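PDB 4ZTK: cell division protein FtsI/penicillin binding protein 2, which probably cross-links peptidoglycan strands as a D,D-transpeptidase, the activity of penicillin-binding proteins that build the septal wall during cell division. Local coordinates for residues Ser80-Ala90 with Ile131-Val142; Leu237-Ala246 with Ala300-Leu311. One frame throughout, in Å; residues are numbered along the deposited sequence.

Contact 1. Residues Ser80-Ala90 with Ile131-Val142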
loop_
_atom_site.group_PDB
_atom_site.type_symbol
_atom_site.label_atom_id
_atom_site.label_comp_id
_atom_site.label_asym_id
_atom_site.label_seq_id
_atom_site.Cartn_x
_atom_site.Cartn_y
_atom_site.Cartn_z
ATOM N N SER A 80 3.795 0.597 6.972
ATOM C CA SER A 80 4.825 1.208 6.130
ATOM C C SER A 80 4.397 1.551 4.691
ATOM O O SER A 80 5.159 2.190 3.963
ATOM C CB SER A 80 6.098 0.352 6.124
ATOM O OG SER A 80 6.643 0.245 7.430
ATOM N N THR A 81 3.195 1.152 4.274
ATOM C CA THR A 81 2.702 1.590 2.966
ATOM C C THR A 81 2.396 3.096 2.959
ATOM O O THR A 81 2.162 3.673 1.900
ATOM C CB THR A 81 1.464 0.784 2.471
ATOM O OG1 THR A 81 0.357 0.985 3.362
ATOM C CG2 THR A 81 1.792 -0.703 2.376
ATOM N N ILE A 82 2.425 3.728 4.134
ATOM C CA ILE A 82 2.300 5.188 4.222
ATOM C C ILE A 82 3.596 5.892 3.815
ATOM O O ILE A 82 3.574 7.046 3.398
ATOM C CB ILE A 82 1.920 5.660 5.650
ATOM C CG1 ILE A 82 1.414 7.104 5.635
ATOM C CG2 ILE A 82 3.117 5.581 6.603
ATOM C CD1 ILE A 82 0.203 7.306 4.812
ATOM N N LYS A 83 4.722 5.193 3.946
ATOM C CA LYS A 83 6.046 5.802 3.784
ATOM C C LYS A 83 6.272 6.587 2.482
ATOM O O LYS A 83 6.855 7.670 2.523
ATOM C CB LYS A 83 7.164 4.767 4.008
ATOM C CG LYS A 83 7.396 4.407 5.480
ATOM C CD LYS A 83 8.454 3.315 5.634
ATOM C CE LYS A 83 8.960 3.213 7.076
ATOM N NZ LYS A 83 7.882 2.875 8.047
ATOM N N PRO A 84 5.825 6.048 1.324
ATOM C CA PRO A 84 5.978 6.823 0.084
ATOM C C PRO A 84 5.322 8.201 0.134
ATOM O O PRO A 84 5.842 9.140 -0.473
ATOM C CB PRO A 84 5.264 5.956 -0.959
ATOM C CG PRO A 84 5.430 4.569 -0.455
ATOM C CD PRO A 84 5.326 4.685 1.051
ATOM N N PHE A 85 4.208 8.319 0.850
ATOM C CA PHE A 85 3.490 9.590 0.940
ATOM C C PHE A 85 4.174 10.567 1.899
ATOM O O PHE A 85 4.178 11.779 1.661
ATOM C CB PHE A 85 2.030 9.353 1.328
ATOM C CG PHE A 85 1.308 8.425 0.384
ATOM C CD1 PHE A 85 0.724 8.914 -0.774
ATOM C CD2 PHE A 85 1.233 7.065 0.646
ATOM C CE1 PHE A 85 0.065 8.061 -1.654
ATOM C CE2 PHE A 85 0.577 6.204 -0.229
ATOM C CZ PHE A 85 -0.010 6.710 -1.384
ATOM N N ILE A 86 4.748 10.036 2.976
ATOM C CA ILE A 86 5.572 10.839 3.875
ATOM C C ILE A 86 6.734 11.429 3.087
ATOM O O ILE A 86 7.009 12.622 3.167
ATOM C CB ILE A 86 6.139 9.997 5.036
ATOM C CG1 ILE A 86 5.022 9.518 5.961
ATOM C CG2 ILE A 86 7.171 10.791 5.827
ATOM C CD1 ILE A 86 4.320 10.631 6.707
ATOM N N ALA A 87 7.404 10.581 2.314
ATOM C CA ALA A 87 8.525 11.014 1.488
ATOM C C ALA A 87 8.094 12.051 0.458
ATOM O O ALA A 87 8.792 13.040 0.239
ATOM C CB ALA A 87 9.173 9.823 0.799
ATOM N N ALA A 88 6.949 11.815 -0.178
ATOM C CA ALA A 88 6.428 12.720 -1.199
ATOM C C ALA A 88 6.176 14.103 -0.623
ATOM O O ALA A 88 6.565 15.111 -1.215
ATOM C CB ALA A 88 5.146 12.161 -1.802
ATOM N N ALA A 89 5.527 14.144 0.537
ATOM C CA ALA A 89 5.234 15.406 1.208
ATOM C C ALA A 89 6.515 16.169 1.526
ATOM O O ALA A 89 6.584 17.385 1.344
ATOM C CB ALA A 89 4.438 15.154 2.479
ATOM N N ALA A 90 7.532 15.450 1.991
ATOM C CA ALA A 90 8.792 16.068 2.383
ATOM C C ALA A 90 9.568 16.578 1.176
ATOM O O ALA A 90 10.113 17.684 1.200
ATOM C CB ALA A 90 9.640 15.083 3.168
ATOM N N ILE A 131 13.348 4.144 1.885
ATOM C CA ILE A 131 12.098 3.611 1.339
ATOM C C ILE A 131 12.268 2.145 0.922
ATOM O O ILE A 131 11.444 1.294 1.256
ATOM C CB ILE A 131 11.599 4.431 0.130
ATOM C CG1 ILE A 131 11.131 5.826 0.564
ATOM C CG2 ILE A 131 10.465 3.703 -0.587
ATOM C CD1 ILE A 131 9.870 5.827 1.421
ATOM N N ALA A 132 13.348 1.863 0.199
ATOM C CA ALA A 132 13.629 0.516 -0.312
ATOM C C ALA A 132 13.754 -0.522 0.801
ATOM O O ALA A 132 13.181 -1.607 0.719
ATOM C CB ALA A 132 14.904 0.525 -1.176
ATOM N N LYS A 133 14.508 -0.187 1.841
ATOM C CA LYS A 133 14.714 -1.106 2.951
ATOM C C LYS A 133 13.672 -0.906 4.043
ATOM O O LYS A 133 13.622 -1.669 5.003
ATOM C CB LYS A 133 16.129 -0.953 3.505
ATOM C CG LYS A 133 17.191 -1.573 2.611
ATOM C CD LYS A 133 18.414 -0.682 2.487
ATOM C CE LYS A 133 19.194 -0.605 3.791
ATOM N NZ LYS A 133 19.867 -1.891 4.130
ATOM N N SER A 134 12.836 0.116 3.874
ATOM C CA SER A 134 11.776 0.442 4.829
ATOM C C SER A 134 12.336 0.743 6.223
ATOM O O SER A 134 11.947 0.121 7.211
ATOM C CB SER A 134 10.733 -0.676 4.887
ATOM O OG SER A 134 9.496 -0.188 5.363
ATOM N N ILE A 135 13.240 1.713 6.285
ATOM C CA ILE A 135 13.929 2.061 7.525
ATOM C C ILE A 135 13.115 3.060 8.349
ATOM O O ILE A 135 13.004 4.234 7.990
ATOM C CB ILE A 135 15.330 2.625 7.231
ATOM C CG1 ILE A 135 16.111 1.633 6.367
ATOM C CG2 ILE A 135 16.080 2.926 8.535
ATOM C CD1 ILE A 135 17.567 1.993 6.179
ATOM N N ASN A 136 12.547 2.573 9.450
ATOM C CA ASN A 136 11.625 3.351 10.272
ATOM C C ASN A 136 12.206 4.653 10.824
ATOM O O ASN A 136 11.601 5.715 10.682
ATOM C CB ASN A 136 11.084 2.499 11.425
ATOM C CG ASN A 136 10.119 1.421 10.955
ATOM O OD1 ASN A 136 9.567 1.500 9.859
ATOM N ND2 ASN A 136 9.906 0.411 11.793
ATOM N N VAL A 137 13.370 4.570 11.460
ATOM C CA VAL A 137 13.963 5.743 12.101
ATOM C C VAL A 137 14.183 6.879 11.098
ATOM O O VAL A 137 13.945 8.041 11.414
ATOM C CB VAL A 137 15.271 5.392 12.853
ATOM C CG1 VAL A 137 15.994 6.655 13.315
ATOM C CG2 VAL A 137 14.963 4.499 14.043
ATOM N N CYS A 138 14.588 6.535 9.878
ATOM C CA CYS A 138 14.819 7.547 8.850
ATOM C C CYS A 138 13.536 8.234 8.396
ATOM O O CYS A 138 13.489 9.462 8.310
ATOM C CB CYS A 138 15.562 6.963 7.644
ATOM S SG CYS A 138 17.270 6.458 8.010
ATOM N N LEU A 139 12.502 7.454 8.097
ATOM C CA LEU A 139 11.235 8.038 7.671
ATOM C C LEU A 139 10.600 8.865 8.785
ATOM O O LEU A 139 9.959 9.891 8.525
ATOM C CB LEU A 139 10.259 6.968 7.172
ATOM C CG LEU A 139 10.258 6.732 5.659
ATOM C CD1 LEU A 139 9.839 7.995 4.915
ATOM C CD2 LEU A 139 11.623 6.262 5.188
ATOM N N ILE A 140 10.779 8.424 10.026
ATOM C CA ILE A 140 10.268 9.182 11.157
ATOM C C ILE A 140 10.953 10.543 11.227
ATOM O O ILE A 140 10.300 11.574 11.400
ATOM C CB ILE A 140 10.467 8.446 12.483
ATOM C CG1 ILE A 140 9.517 7.252 12.583
ATOM C CG2 ILE A 140 10.200 9.397 13.623
ATOM C CD1 ILE A 140 9.763 6.369 13.811
ATOM N N ARG A 141 12.273 10.538 11.079
ATOM C CA ARG A 141 13.042 11.773 11.076
ATOM C C ARG A 141 12.580 12.679 9.936
ATOM O O ARG A 141 12.398 13.877 10.122
ATOM C CB ARG A 141 14.542 11.479 10.972
ATOM C CG ARG A 141 15.412 12.720 10.898
ATOM C CD ARG A 141 16.865 12.418 11.247
ATOM N NE ARG A 141 17.409 11.314 10.459
ATOM C CZ ARG A 141 18.693 10.967 10.450
ATOM N NH1 ARG A 141 19.105 9.946 9.705
ATOM N NH2 ARG A 141 19.568 11.643 11.181
ATOM N N VAL A 142 12.374 12.094 8.763
ATOM C CA VAL A 142 11.866 12.839 7.619
ATOM C C VAL A 142 10.529 13.507 7.953
ATOM O O VAL A 142 10.337 14.696 7.700
ATOM C CB VAL A 142 11.722 11.921 6.389
ATOM C CG1 VAL A 142 10.840 12.561 5.332
ATOM C CG2 VAL A 142 13.094 11.595 5.819
HETATM O O HOH W 1 9.236 -0.939 8.253
#
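Lys83 runs its aliphatic chain over Leu139 before delivering its NZ to Asn136, a worked example of how one long side chain can serve packing and polar chemistry at once. Lys83 CG lies 3.7 Å from Leu139 CG. The chain stays extended until the last torsion, where a bend brings Lys83 NZ to Asn136 OD1, 2.8 Å away. The two side chains meet at roughly a right angle, and NZ is tilted 25° from the carbonyl plane at a C=O...N angle of 150°. Lys83 NZ also donates to Ser80 OG at 3.0 Å; these two bonds, with a weak one to Ala180 O, would hold the rotation of NZ. Ser134 OG comes up to Ser80 CB, and its strongest partner is Lys248. Water 1 lies within hydrogen-bonding distance of Ser134 OG, Ser80 OG and Asn136 OD1, with more acceptors in reach than it has protons to give.

Away from this polar end the surface turns apolar. Ile131 CD1 lies 3.7 Å from Lys83 O and also meets Ala87 CB. Val142 CG1, anti to its own backbone N, presses on Ala90 CB at 3.5 Å and reaches Ile86 CG2. Ser80 and Lys83 fit the SxxK pattern and Ser134 and Asn136 the SxN pattern of penicillin-binding proteins, consistent with an active-site cleft; a sulfonate oxygen of a bound NHE molecule, probably from the crystallisation liquor, is hydrogen-bonded to Ser134 OG.

Helices 83-92 and 136-146 run side by side, their short segments inclined at 39°. Helix 172-181 touches Lys83 and Asn136, helix 148-157 packs on Ile86, and helices 189-200 and 216-231 adjoin Pro84.

Contact 2. Residues Leu237-Ala246 with Ala300-Leu311; sequences LAVIPGVSVA and APVFRNVAMDAL
This is the packing of a loop on a helix, largely apolar: residues 237-246, which lead from helix 216-231 into the edge strand 246-253, lie along the C-terminal helix 295-310. Phe303 marks the buried side. Its CG stands anti to the backbone N (chi1 178°), which carries the ring beneath the loop, where Val245 CG1 comes within 3.5 Å of Phe303 CE1 and Ala238 CB meets Phe303 CD1. Phe263 of strand 259-267 adds an edge-to-face ring contact.

The next residue, Arg304, lies extended from CG to NE beneath the loop backbone. Arg304 CD is 3.4 Å from Leu237 O, while water 2 donates to that carbonyl at 3.0 Å and takes a weak bond from Arg304 NH1. Leu237 CB lies 4.0 Å from Pro301 CD, the two side chains meeting at a slant.

Ile240 fills the groove farther along, its CD1 3.9 Å from Ala307 CB and 3.8 Å from CG of Met308, present as selenomethionine. A type II turn from Ile240 to Val243, closed by Val243 N to Ile240 O, then reverses the chain, and Val243 CG1 meets Leu311 CD1 tip to tip just past the helix end.

Helix 295-310 also packs on strands 259-267 and 274-281. A C-terminal helix laid on the antiparallel sheet is characteristic of the penicillin-binding protein and beta-lactamase fold, and here it also backs the chain leading into that sheet's edge strand.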
loop_
_atom_site.group_PDB
_atom_site.type_symbol
_atom_site.label_atom_id
_atom_site.label_comp_id
_atom_site.label_asym_id
_atom_site.label_seq_id
_atom_site.Cartn_x
_atom_site.Cartn_y
_atom_site.Cartn_z
ATOM N N LEU A 237 10.247 -9.822 -4.265
ATOM C CA LEU A 237 9.436 -10.928 -4.772
ATOM C C LEU A 237 8.352 -10.460 -5.745
ATOM O O LEU A 237 7.621 -11.275 -6.306
ATOM C CB LEU A 237 8.805 -11.717 -3.617
ATOM C CG LEU A 237 9.746 -12.379 -2.606
ATOM C CD1 LEU A 237 8.959 -13.220 -1.608
ATOM C CD2 LEU A 237 10.784 -13.225 -3.313
ATOM N N ALA A 238 8.246 -9.149 -5.940
ATOM C CA ALA A 238 7.296 -8.596 -6.900
ATOM C C ALA A 238 7.939 -8.307 -8.255
ATOM O O ALA A 238 7.272 -7.821 -9.170
ATOM C CB ALA A 238 6.645 -7.333 -6.344
ATOM N N VAL A 239 9.229 -8.603 -8.385
ATOM C CA VAL A 239 9.953 -8.328 -9.626
ATOM C C VAL A 239 9.410 -9.129 -10.807
ATOM O O VAL A 239 9.192 -10.330 -10.698
ATOM C CB VAL A 239 11.459 -8.613 -9.475
ATOM C CG1 VAL A 239 12.135 -8.699 -10.845
ATOM C CG2 VAL A 239 12.119 -7.549 -8.611
ATOM N N ILE A 240 9.186 -8.453 -11.932
ATOM C CA ILE A 240 8.814 -9.125 -13.175
ATOM C C ILE A 240 9.771 -8.712 -14.282
ATOM O O ILE A 240 9.770 -7.558 -14.700
ATOM C CB ILE A 240 7.393 -8.760 -13.621
ATOM C CG1 ILE A 240 6.371 -9.138 -12.548
ATOM C CG2 ILE A 240 7.067 -9.429 -14.946
ATOM C CD1 ILE A 240 4.985 -8.566 -12.811
ATOM N N PRO A 241 10.598 -9.654 -14.756
ATOM C CA PRO A 241 11.557 -9.374 -15.827
ATOM C C PRO A 241 10.900 -8.703 -17.028
ATOM O O PRO A 241 9.935 -9.228 -17.585
ATOM C CB PRO A 241 12.056 -10.768 -16.209
ATOM C CG PRO A 241 11.952 -11.544 -14.942
ATOM C CD PRO A 241 10.704 -11.042 -14.272
ATOM N N GLY A 242 11.413 -7.537 -17.401
ATOM C CA GLY A 242 10.935 -6.832 -18.575
ATOM C C GLY A 242 9.749 -5.928 -18.299
ATOM O O GLY A 242 9.245 -5.258 -19.200
ATOM N N VAL A 243 9.289 -5.920 -17.051
ATOM C CA VAL A 243 8.166 -5.075 -16.656
ATOM C C VAL A 243 8.501 -4.340 -15.361
ATOM O O VAL A 243 8.668 -4.961 -14.313
ATOM C CB VAL A 243 6.878 -5.897 -16.453
ATOM C CG1 VAL A 243 5.712 -4.978 -16.167
ATOM C CG2 VAL A 243 6.583 -6.762 -17.680
ATOM N N SER A 244 8.609 -3.019 -15.431
ATOM C CA SER A 244 8.949 -2.242 -14.246
ATOM C C SER A 244 7.784 -2.220 -13.261
ATOM O O SER A 244 6.651 -1.894 -13.617
ATOM C CB SER A 244 9.376 -0.822 -14.617
ATOM O OG SER A 244 8.306 -0.109 -15.208
ATOM N N VAL A 245 8.072 -2.589 -12.019
ATOM C CA VAL A 245 7.050 -2.660 -10.987
ATOM C C VAL A 245 7.370 -1.671 -9.872
ATOM O O VAL A 245 8.500 -1.613 -9.382
ATOM C CB VAL A 245 6.955 -4.082 -10.388
ATOM C CG1 VAL A 245 5.836 -4.156 -9.376
ATOM C CG2 VAL A 245 6.749 -5.117 -11.490
ATOM N N ALA A 246 6.369 -0.887 -9.485
ATOM C CA ALA A 246 6.505 0.044 -8.372
ATOM C C ALA A 246 5.643 -0.463 -7.231
ATOM O O ALA A 246 4.474 -0.781 -7.437
ATOM C CB ALA A 246 6.050 1.430 -8.790
ATOM N N ALA A 300 3.699 -9.583 -1.502
ATOM C CA ALA A 300 4.405 -9.239 -2.737
ATOM C C ALA A 300 4.365 -10.332 -3.817
ATOM O O ALA A 300 4.131 -10.024 -4.987
ATOM C CB ALA A 300 5.847 -8.807 -2.447
ATOM N N PRO A 301 4.599 -11.606 -3.443
ATOM C CA PRO A 301 4.507 -12.601 -4.516
ATOM C C PRO A 301 3.083 -12.753 -5.050
ATOM O O PRO A 301 2.918 -13.093 -6.219
ATOM C CB PRO A 301 4.989 -13.901 -3.848
ATOM C CG PRO A 301 4.886 -13.657 -2.383
ATOM C CD PRO A 301 5.117 -12.192 -2.192
ATOM N N VAL A 302 2.081 -12.499 -4.214
ATOM C CA VAL A 302 0.694 -12.553 -4.657
ATOM C C VAL A 302 0.420 -11.433 -5.661
ATOM O O VAL A 302 -0.192 -11.663 -6.712
ATOM C CB VAL A 302 -0.293 -12.471 -3.473
ATOM C CG1 VAL A 302 -1.726 -12.390 -3.976
ATOM C CG2 VAL A 302 -0.123 -13.678 -2.552
ATOM N N PHE A 303 0.882 -10.227 -5.330
ATOM C CA PHE A 303 0.857 -9.084 -6.245
ATOM C C PHE A 303 1.446 -9.475 -7.604
ATOM O O PHE A 303 0.860 -9.191 -8.650
ATOM C CB PHE A 303 1.665 -7.937 -5.631
ATOM C CG PHE A 303 1.776 -6.701 -6.499
ATOM C CD1 PHE A 303 2.683 -6.641 -7.552
ATOM C CD2 PHE A 303 1.023 -5.571 -6.214
ATOM C CE1 PHE A 303 2.803 -5.496 -8.329
ATOM C CE2 PHE A 303 1.149 -4.419 -6.981
ATOM C CZ PHE A 303 2.038 -4.384 -8.039
ATOM N N ARG A 304 2.612 -10.114 -7.574
ATOM C CA ARG A 304 3.307 -10.531 -8.789
ATOM C C ARG A 304 2.450 -11.442 -9.669
ATOM O O ARG A 304 2.364 -11.244 -10.883
ATOM C CB ARG A 304 4.612 -11.242 -8.437
ATOM C CG ARG A 304 5.396 -11.736 -9.652
ATOM C CD ARG A 304 6.518 -12.681 -9.247
ATOM N NE ARG A 304 7.366 -13.040 -10.379
ATOM C CZ ARG A 304 8.058 -14.172 -10.469
ATOM N NH1 ARG A 304 7.999 -15.073 -9.496
ATOM N NH2 ARG A 304 8.808 -14.408 -11.537
ATOM N N ASN A 305 1.820 -12.439 -9.056
ATOM C CA ASN A 305 1.013 -13.393 -9.814
ATOM C C ASN A 305 -0.199 -12.737 -10.465
ATOM O O ASN A 305 -0.531 -13.037 -11.606
ATOM C CB ASN A 305 0.579 -14.573 -8.937
ATOM C CG ASN A 305 1.755 -15.412 -8.468
ATOM O OD1 ASN A 305 2.798 -15.461 -9.121
ATOM N ND2 ASN A 305 1.590 -16.077 -7.329
ATOM N N VAL A 306 -0.859 -11.842 -9.736
ATOM C CA VAL A 306 -2.005 -11.131 -10.291
ATOM C C VAL A 306 -1.555 -10.229 -11.436
ATOM O O VAL A 306 -2.173 -10.204 -12.501
ATOM C CB VAL A 306 -2.729 -10.293 -9.220
ATOM C CG1 VAL A 306 -3.780 -9.401 -9.860
ATOM C CG2 VAL A 306 -3.359 -11.205 -8.180
ATOM N N ALA A 307 -0.465 -9.504 -11.207
ATOM C CA ALA A 307 0.109 -8.610 -12.207
ATOM C C ALA A 307 0.472 -9.337 -13.496
ATOM O O ALA A 307 0.207 -8.842 -14.587
ATOM C CB ALA A 307 1.328 -7.894 -11.642
HETATM N N MSE A 308 1.080 -10.509 -13.375
HETATM C CA MSE A 308 1.435 -11.276 -14.565
HETATM C C MSE A 308 0.199 -11.768 -15.308
HETATM O O MSE A 308 0.170 -11.770 -16.537
HETATM C CB MSE A 308 2.379 -12.428 -14.221
HETATM C CG MSE A 308 3.808 -11.960 -13.995
HETATM SE SE MSE A 308 5.005 -13.346 -13.364
HETATM C CE MSE A 308 4.884 -14.569 -14.885
ATOM N N ASP A 309 -0.828 -12.162 -14.560
ATOM C CA ASP A 309 -2.106 -12.556 -15.153
ATOM C C ASP A 309 -2.772 -11.387 -15.870
ATOM O O ASP A 309 -3.279 -11.537 -16.979
ATOM C CB ASP A 309 -3.057 -13.090 -14.079
ATOM C CG ASP A 309 -2.804 -14.542 -13.739
ATOM O OD1 ASP A 309 -1.725 -15.059 -14.096
ATOM O OD2 ASP A 309 -3.687 -15.165 -13.108
ATOM N N ALA A 310 -2.773 -10.225 -15.225
ATOM C CA ALA A 310 -3.452 -9.046 -15.761
ATOM C C ALA A 310 -2.798 -8.572 -17.049
ATOM O O ALA A 310 -3.480 -8.195 -18.002
ATOM C CB ALA A 310 -3.476 -7.927 -14.734
ATOM N N LEU A 311 -1.471 -8.605 -17.078
ATOM C CA LEU A 311 -0.725 -8.229 -18.272
ATOM C C LEU A 311 -0.707 -9.384 -19.280
ATOM O O LEU A 311 0.088 -9.384 -20.218
ATOM C CB LEU A 311 0.701 -7.811 -17.893
ATOM C CG LEU A 311 0.837 -6.705 -16.838
ATOM C CD1 LEU A 311 2.284 -6.515 -16.422
ATOM C CD2 LEU A 311 0.255 -5.394 -17.336
HETATM O O HOH W 2 8.003 -14.176 -6.730
#

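Both contacts are partly buried and involve helices, yet place in the fold gives them different chemistry. Contact 1 belongs to the helical part of the domain and joins helix 83-92 and the 3-10 turn before it to two helices and the loop between them, with polar groups gathered at one end in the probable catalytic cleft. Contact 2 fixes a loop on the C-terminal helix beside the sheet, and is mostly apolar, with an arginine and a water at its more exposed side. The centres of contact 1 and contact 2 are about 23 Å apart. Strand 246-253 nevertheless relates them: residues 237-246 lead into it, and it carries Lys248, which bonds to Ser134 of contact 1. Helix 216-231 likewise touches both.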